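Local coordinates for polysaccharide deacetylase (Bacillus anthracis, PDB 2J13), which probably removes acetyl groups from peptidoglycan of the bacterial cell wall, as a zinc-binding carbohydrate esterase of family 4, at residues A[94-97]-A[98-101]; A[156-160]-A[161-165]. All blocks are in the same frame, centred on the assembly; numbering follows the deposited sequence.

Interaction 1. Residues A[94-97]-A[98-101]; sequences KTQK and DLLL
Q96 and L99 run alongside each other and point the same way, the amide oxygen OE1 of Q96 lying 3.8 Å from the methyl CD1 of L99. Two torsions bring the amide there. CG of Q96 sits anti to its own carbonyl carbon (chi1 -54°), and the chain then bends at chi2 (-68°), which leaves OE1 beside the L99 methyl. One water completes the link: it donates to OE1 of Q96 at 3.0 Å and accepts from the backbone N of L99 at 3.1 Å. That water thus bridges the side-chain oxygen of Q96 and an amide of the first turn, without the two touching directly. The chain here is the junction of helix 90-95 and helix 97-105 in the NodB homology domain, and Q96 serves both: it is the first residue to leave the helical conformation of the former and stands at the N-cap position of the latter. The backbone bonds that follow are those of a regular alpha-helix, L100 N to Q96 O at 3.1 Å, close to linear at the hydrogen (168°), and L101 N to K97 O at 3.0 Å. L101 also brings its branch carbon CG to within 3.4 Å of K97 O, so that this carbonyl has an aliphatic neighbour beside its bond. CB of L100 lies 3.4 Å from K97 O, and the L100 side chain packs on V142 and T143 of helix 125-143 and on I93 of the preceding helix. L99 meets Y92, T70 and L74, and E66, in a loop, touches both L99 and Q96.

Interaction 2. Residues A[156-160]-A[161-165]; sequences GVFSE and RTLAL
From T162 the side chain reaches back to S159 and meets it with both branches. CB lies 3.9 Å from S159 OG, already beside the N-cap residue. The methyl branch CG2 comes to 3.4 Å from the same hydroxyl oxygen, whereas OG1 receives the backbone N-H of S159 at 2.9 Å, almost straight at the hydrogen (174°). A chi1 of 67° places OG1 between its own backbone N and carbonyl carbon, turned to the N-H it accepts. OG1 is gripped a second time by a water at 2.7 Å, which donates to V157 O. The reciprocal bond runs from T162 N to S159 OG at 3.2 Å, and together the two make a capping box at the N-terminus of helix 160-168, just after strand 157-158 in the chain of the NodB homology domain. Regular helical bonds follow, L163 N to S159 O and A164 N to E160 O. Beside the box, the F158 ring brings CD2 to 3.4 Å from CD1 of L163, the two side chains crossing at a slant; L40 of helix 35-43 touches both. The ring also meets F175, H18 and, edge-to-face, Y37. E160 OE1 accepts from the backbone N of T14, and the guanidinium of R161 forms a salt bridge with D125.

Both contacts mark helix starts in the same NodB homology domain, interaction 1 coming earlier in the chain, but they are built differently: a water joins a glutamine side chain to the first turn at 94-101, whereas at 156-165 serine and threonine form a capping box directly. Their centres lie 28 Å apart and their nearest atoms about 19 Å, so neither touches the other. Helix 125-143 nevertheless meets both, through V142 and T143 at interaction 1 and through the salt bridge of D125 with R161 at interaction 2. Zinc is bound by D56 and H234 and by H113 and H117; a bound zinc ion lies about 10 Å from the Q96 side chain, and one about 13 Å from that of F158.

Interaction 1. Residues A[94-97]-A[98-101]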
ATOM      1  N   LYS A  94      10.134   2.254  13.731  1.00 30.43           N
ATOM      2  CA  LYS A  94      11.051   2.503  14.859  1.00 31.94           C
ATOM      3  C   LYS A  94      11.471   3.972  14.940  1.00 32.60           C
ATOM      4  O   LYS A  94      11.711   4.499  16.051  1.00 34.26           O
ATOM      5  CB  LYS A  94      12.282   1.615  14.729  1.00 32.77           C
ATOM      6  CG  LYS A  94      11.989   0.120  14.870  1.00 36.06           C
ATOM      7  CD  LYS A  94      11.763  -0.361  16.308  1.00 41.07           C
ATOM      8  CE  LYS A  94      13.058  -0.389  17.089  1.00 43.24           C
ATOM      9  NZ  LYS A  94      12.923  -1.040  18.423  1.00 46.60           N
ATOM     10  N   THR A  95      11.596   4.624  13.788  1.00 31.29           N
ATOM     11  CA  THR A  95      12.142   5.981  13.712  1.00 31.26           C
ATOM     12  C   THR A  95      11.090   7.084  13.609  1.00 30.96           C
ATOM     13  O   THR A  95      11.430   8.269  13.756  1.00 30.79           O
ATOM     14  CB  THR A  95      13.151   6.125  12.560  1.00 31.78           C
ATOM     15  OG1 THR A  95      12.524   5.913  11.273  1.00 32.04           O
ATOM     16  CG2 THR A  95      14.329   5.150  12.754  1.00 31.63           C
ATOM     17  N   GLN A  96       9.829   6.721  13.370  1.00 30.10           N
ATOM     18  CA  GLN A  96       8.770   7.726  13.169  1.00 29.91           C
ATOM     19  C   GLN A  96       7.479   7.366  13.915  1.00 29.78           C
ATOM     20  O   GLN A  96       6.375   7.455  13.361  1.00 28.90           O
ATOM     21  CB  GLN A  96       8.504   7.933  11.664  1.00 30.19           C
ATOM     22  CG  GLN A  96       9.733   8.274  10.843  1.00 31.00           C
ATOM     23  CD  GLN A  96      10.334   9.657  11.137  1.00 31.52           C
ATOM     24  OE1 GLN A  96       9.666  10.535  11.696  1.00 33.21           O
ATOM     25  NE2 GLN A  96      11.593   9.864  10.718  1.00 33.69           N
ATOM     26  N   LYS A  97       7.596   7.015  15.203  1.00 29.71           N
ATOM     27  CA  LYS A  97       6.424   6.583  15.955  0.50 30.66           C
ATOM     28  C   LYS A  97       5.320   7.637  15.974  1.00 30.34           C
ATOM     29  O   LYS A  97       4.158   7.294  15.924  1.00 29.98           O
ATOM     30  CB  LYS A  97       6.764   6.138  17.389  0.50 30.95           C
ATOM     31  CG  LYS A  97       5.961   4.907  17.816  0.50 31.95           C
ATOM     32  CD  LYS A  97       5.809   4.759  19.331  0.50 32.31           C
ATOM     33  CE  LYS A  97       7.060   4.206  19.980  0.50 34.40           C
ATOM     34  NZ  LYS A  97       7.439   2.847  19.525  0.50 35.28           N
ATOM     35  N   ASP A  98       5.676   8.911  16.044  1.00 31.79           N
ATOM     36  CA  ASP A  98       4.656   9.946  16.125  1.00 32.26           C
ATOM     37  C   ASP A  98       3.808  10.060  14.855  1.00 31.32           C
ATOM     38  O   ASP A  98       2.592  10.191  14.942  1.00 30.03           O
ATOM     39  CB  ASP A  98       5.308  11.283  16.497  1.00 33.83           C
ATOM     40  CG  ASP A  98       5.782  11.308  17.934  1.00 38.23           C
ATOM     41  OD1 ASP A  98       5.290  10.491  18.762  1.00 42.15           O
ATOM     42  OD2 ASP A  98       6.654  12.150  18.231  1.00 44.89           O
ATOM     43  N   LEU A  99       4.446   9.953  13.689  1.00 30.34           N
ATOM     44  CA  LEU A  99       3.716   9.946  12.414  1.00 29.32           C
ATOM     45  C   LEU A  99       2.826   8.699  12.308  1.00 28.95           C
ATOM     46  O   LEU A  99       1.689   8.779  11.856  1.00 29.83           O
ATOM     47  CB  LEU A  99       4.675  10.067  11.224  1.00 29.80           C
ATOM     48  CG  LEU A  99       5.219  11.476  11.004  1.00 29.53           C
ATOM     49  CD1 LEU A  99       6.381  11.440   9.999  1.00 29.49           C
ATOM     50  CD2 LEU A  99       4.128  12.450  10.558  1.00 30.88           C
ATOM     51  N   LEU A 100       3.332   7.547  12.760  1.00 27.58           N
ATOM     52  CA  LEU A 100       2.553   6.336  12.782  0.50 27.26           C
ATOM     53  C   LEU A 100       1.254   6.497  13.591  1.00 27.88           C
ATOM     54  O   LEU A 100       0.190   6.094  13.168  1.00 27.35           O
ATOM     55  CB  LEU A 100       3.437   5.221  13.319  0.50 27.57           C
ATOM     56  CG  LEU A 100       3.090   3.776  13.061  0.50 26.23           C
ATOM     57  CD1 LEU A 100       3.219   3.397  11.586  0.50 26.64           C
ATOM     58  CD2 LEU A 100       4.033   2.950  13.911  0.50 26.45           C
ATOM     59  N   LEU A 101       1.364   7.130  14.769  1.00 28.62           N
ATOM     60  CA  LEU A 101       0.216   7.386  15.583  1.00 30.09           C
ATOM     61  C   LEU A 101      -0.763   8.358  14.921  1.00 29.99           C
ATOM     62  O   LEU A 101      -1.963   8.211  15.096  1.00 31.00           O
ATOM     63  CB  LEU A 101       0.675   7.878  16.961  1.00 30.51           C
ATOM     64  CG  LEU A 101       1.332   6.733  17.738  1.00 33.00           C
ATOM     65  CD1 LEU A 101       2.017   7.256  18.988  1.00 36.46           C
ATOM     66  CD2 LEU A 101       0.280   5.701  18.109  1.00 34.57           C
TER
HETATM   67  O   HOH W   1       7.457  10.872  13.668  1.00 31.09           O

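Interaction 2. Residues A[156-160]-A[161-165]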
ATOM      1  N   GLY A 156       7.721  -3.800  -5.434  1.00 21.89           N
ATOM      2  CA  GLY A 156       6.739  -4.491  -6.242  1.00 22.91           C
ATOM      3  C   GLY A 156       7.263  -5.806  -6.815  1.00 23.00           C
ATOM      4  O   GLY A 156       6.732  -6.316  -7.806  1.00 24.37           O
ATOM      5  N   VAL A 157       8.297  -6.360  -6.175  1.00 22.04           N
ATOM      6  CA  VAL A 157       8.877  -7.625  -6.626  1.00 23.38           C
ATOM      7  C   VAL A 157       8.118  -8.797  -6.016  1.00 22.98           C
ATOM      8  O   VAL A 157       7.868  -8.863  -4.779  1.00 22.33           O
ATOM      9  CB  VAL A 157      10.374  -7.691  -6.359  1.00 23.96           C
ATOM     10  CG1 VAL A 157      10.951  -9.083  -6.726  1.00 26.90           C
ATOM     11  CG2 VAL A 157      11.115  -6.552  -7.112  1.00 25.20           C
ATOM     12  N   PHE A 158       7.784  -9.757  -6.867  1.00 23.51           N
ATOM     13  CA  PHE A 158       7.035 -10.936  -6.455  1.00 23.65           C
ATOM     14  C   PHE A 158       7.336 -12.149  -7.343  1.00 24.61           C
ATOM     15  O   PHE A 158       7.847 -11.994  -8.468  1.00 25.13           O
ATOM     16  CB  PHE A 158       5.533 -10.693  -6.467  1.00 23.63           C
ATOM     17  CG  PHE A 158       4.963 -10.471  -7.850  1.00 24.54           C
ATOM     18  CD1 PHE A 158       5.092  -9.230  -8.464  1.00 25.03           C
ATOM     19  CD2 PHE A 158       4.328 -11.496  -8.513  1.00 26.82           C
ATOM     20  CE1 PHE A 158       4.594  -9.008  -9.747  1.00 25.10           C
ATOM     21  CE2 PHE A 158       3.822 -11.284  -9.795  1.00 25.78           C
ATOM     22  CZ  PHE A 158       3.968 -10.026 -10.388  1.00 24.47           C
ATOM     23  N   SER A 159       6.985 -13.308  -6.807  1.00 24.49           N
ATOM     24  CA  SER A 159       6.844 -14.562  -7.574  1.00 24.76           C
ATOM     25  C   SER A 159       5.543 -15.222  -7.213  1.00 25.19           C
ATOM     26  O   SER A 159       4.852 -14.820  -6.300  1.00 24.10           O
ATOM     27  CB  SER A 159       8.016 -15.491  -7.271  1.00 25.10           C
ATOM     28  OG  SER A 159       8.005 -15.836  -5.889  1.00 25.46           O
ATOM     29  N   GLU A 160       5.166 -16.272  -7.929  1.00 26.01           N
ATOM     30  CA  GLU A 160       4.057 -17.089  -7.496  1.00 27.43           C
ATOM     31  C   GLU A 160       4.205 -17.528  -6.037  1.00 26.13           C
ATOM     32  O   GLU A 160       3.235 -17.505  -5.264  1.00 25.87           O
ATOM     33  CB  GLU A 160       3.914 -18.329  -8.400  1.00 28.11           C
ATOM     34  CG  GLU A 160       2.588 -18.997  -8.193  1.00 30.74           C
ATOM     35  CD  GLU A 160       2.441 -20.344  -8.903  1.00 32.33           C
ATOM     36  OE1 GLU A 160       3.462 -20.993  -9.251  1.00 37.75           O
ATOM     37  OE2 GLU A 160       1.261 -20.738  -9.073  1.00 39.15           O
ATOM     38  N   ARG A 161       5.408 -17.950  -5.668  1.00 26.35           N
ATOM     39  CA  ARG A 161       5.660 -18.410  -4.301  1.00 26.32           C
ATOM     40  C   ARG A 161       5.390 -17.324  -3.263  1.00 25.80           C
ATOM     41  O   ARG A 161       4.681 -17.568  -2.288  1.00 25.41           O
ATOM     42  CB  ARG A 161       7.083 -18.909  -4.149  1.00 27.28           C
ATOM     43  CG  ARG A 161       7.293 -19.621  -2.812  1.00 29.71           C
ATOM     44  CD  ARG A 161       8.708 -19.720  -2.444  1.00 30.64           C
ATOM     45  NE  ARG A 161       8.851 -20.695  -1.371  1.00 31.68           N
ATOM     46  CZ  ARG A 161       8.832 -22.003  -1.578  1.00 31.41           C
ATOM     47  NH1 ARG A 161       8.695 -22.480  -2.815  1.00 32.68           N
ATOM     48  NH2 ARG A 161       8.934 -22.830  -0.546  1.00 32.00           N
ATOM     49  N   THR A 162       5.924 -16.135  -3.494  1.00 24.97           N
ATOM     50  CA  THR A 162       5.819 -15.059  -2.475  1.00 24.40           C
ATOM     51  C   THR A 162       4.370 -14.575  -2.333  1.00 23.68           C
ATOM     52  O   THR A 162       3.916 -14.263  -1.228  1.00 23.11           O
ATOM     53  CB  THR A 162       6.788 -13.885  -2.731  1.00 23.82           C
ATOM     54  OG1 THR A 162       6.428 -13.177  -3.925  1.00 23.87           O
ATOM     55  CG2 THR A 162       8.230 -14.334  -2.827  1.00 25.48           C
ATOM     56  N   LEU A 163       3.640 -14.476  -3.450  1.00 22.90           N
ATOM     57  CA  LEU A 163       2.219 -14.178  -3.424  1.00 23.30           C
ATOM     58  C   LEU A 163       1.455 -15.205  -2.627  1.00 23.11           C
ATOM     59  O   LEU A 163       0.674 -14.876  -1.740  1.00 24.29           O
ATOM     60  CB  LEU A 163       1.665 -14.096  -4.861  1.00 23.29           C
ATOM     61  CG  LEU A 163       2.197 -12.988  -5.723  1.00 23.82           C
ATOM     62  CD1 LEU A 163       1.685 -13.138  -7.180  1.00 24.04           C
ATOM     63  CD2 LEU A 163       1.827 -11.582  -5.147  1.00 25.09           C
ATOM     64  N   ALA A 164       1.703 -16.482  -2.898  1.00 23.66           N
ATOM     65  CA  ALA A 164       0.979 -17.539  -2.222  1.00 24.58           C
ATOM     66  C   ALA A 164       1.314 -17.617  -0.711  1.00 24.87           C
ATOM     67  O   ALA A 164       0.436 -17.821   0.089  1.00 25.43           O
ATOM     68  CB  ALA A 164       1.223 -18.890  -2.924  1.00 24.62           C
ATOM     69  N   LEU A 165       2.576 -17.426  -0.353  1.00 25.78           N
ATOM     70  CA  LEU A 165       2.999 -17.442   1.062  0.50 25.86           C
ATOM     71  C   LEU A 165       2.386 -16.274   1.822  1.00 25.68           C
ATOM     72  O   LEU A 165       1.933 -16.421   2.967  1.00 25.95           O
ATOM     73  CB  LEU A 165       4.519 -17.390   1.173  0.50 26.38           C
ATOM     74  CG  LEU A 165       5.325 -18.580   0.633  0.50 27.88           C
ATOM     75  CD1 LEU A 165       6.801 -18.285   0.747  0.50 29.58           C
ATOM     76  CD2 LEU A 165       4.957 -19.872   1.342  0.50 29.60           C
TER
HETATM   77  O   HOH W   2       5.780 -10.706  -3.191  1.00 24.84           O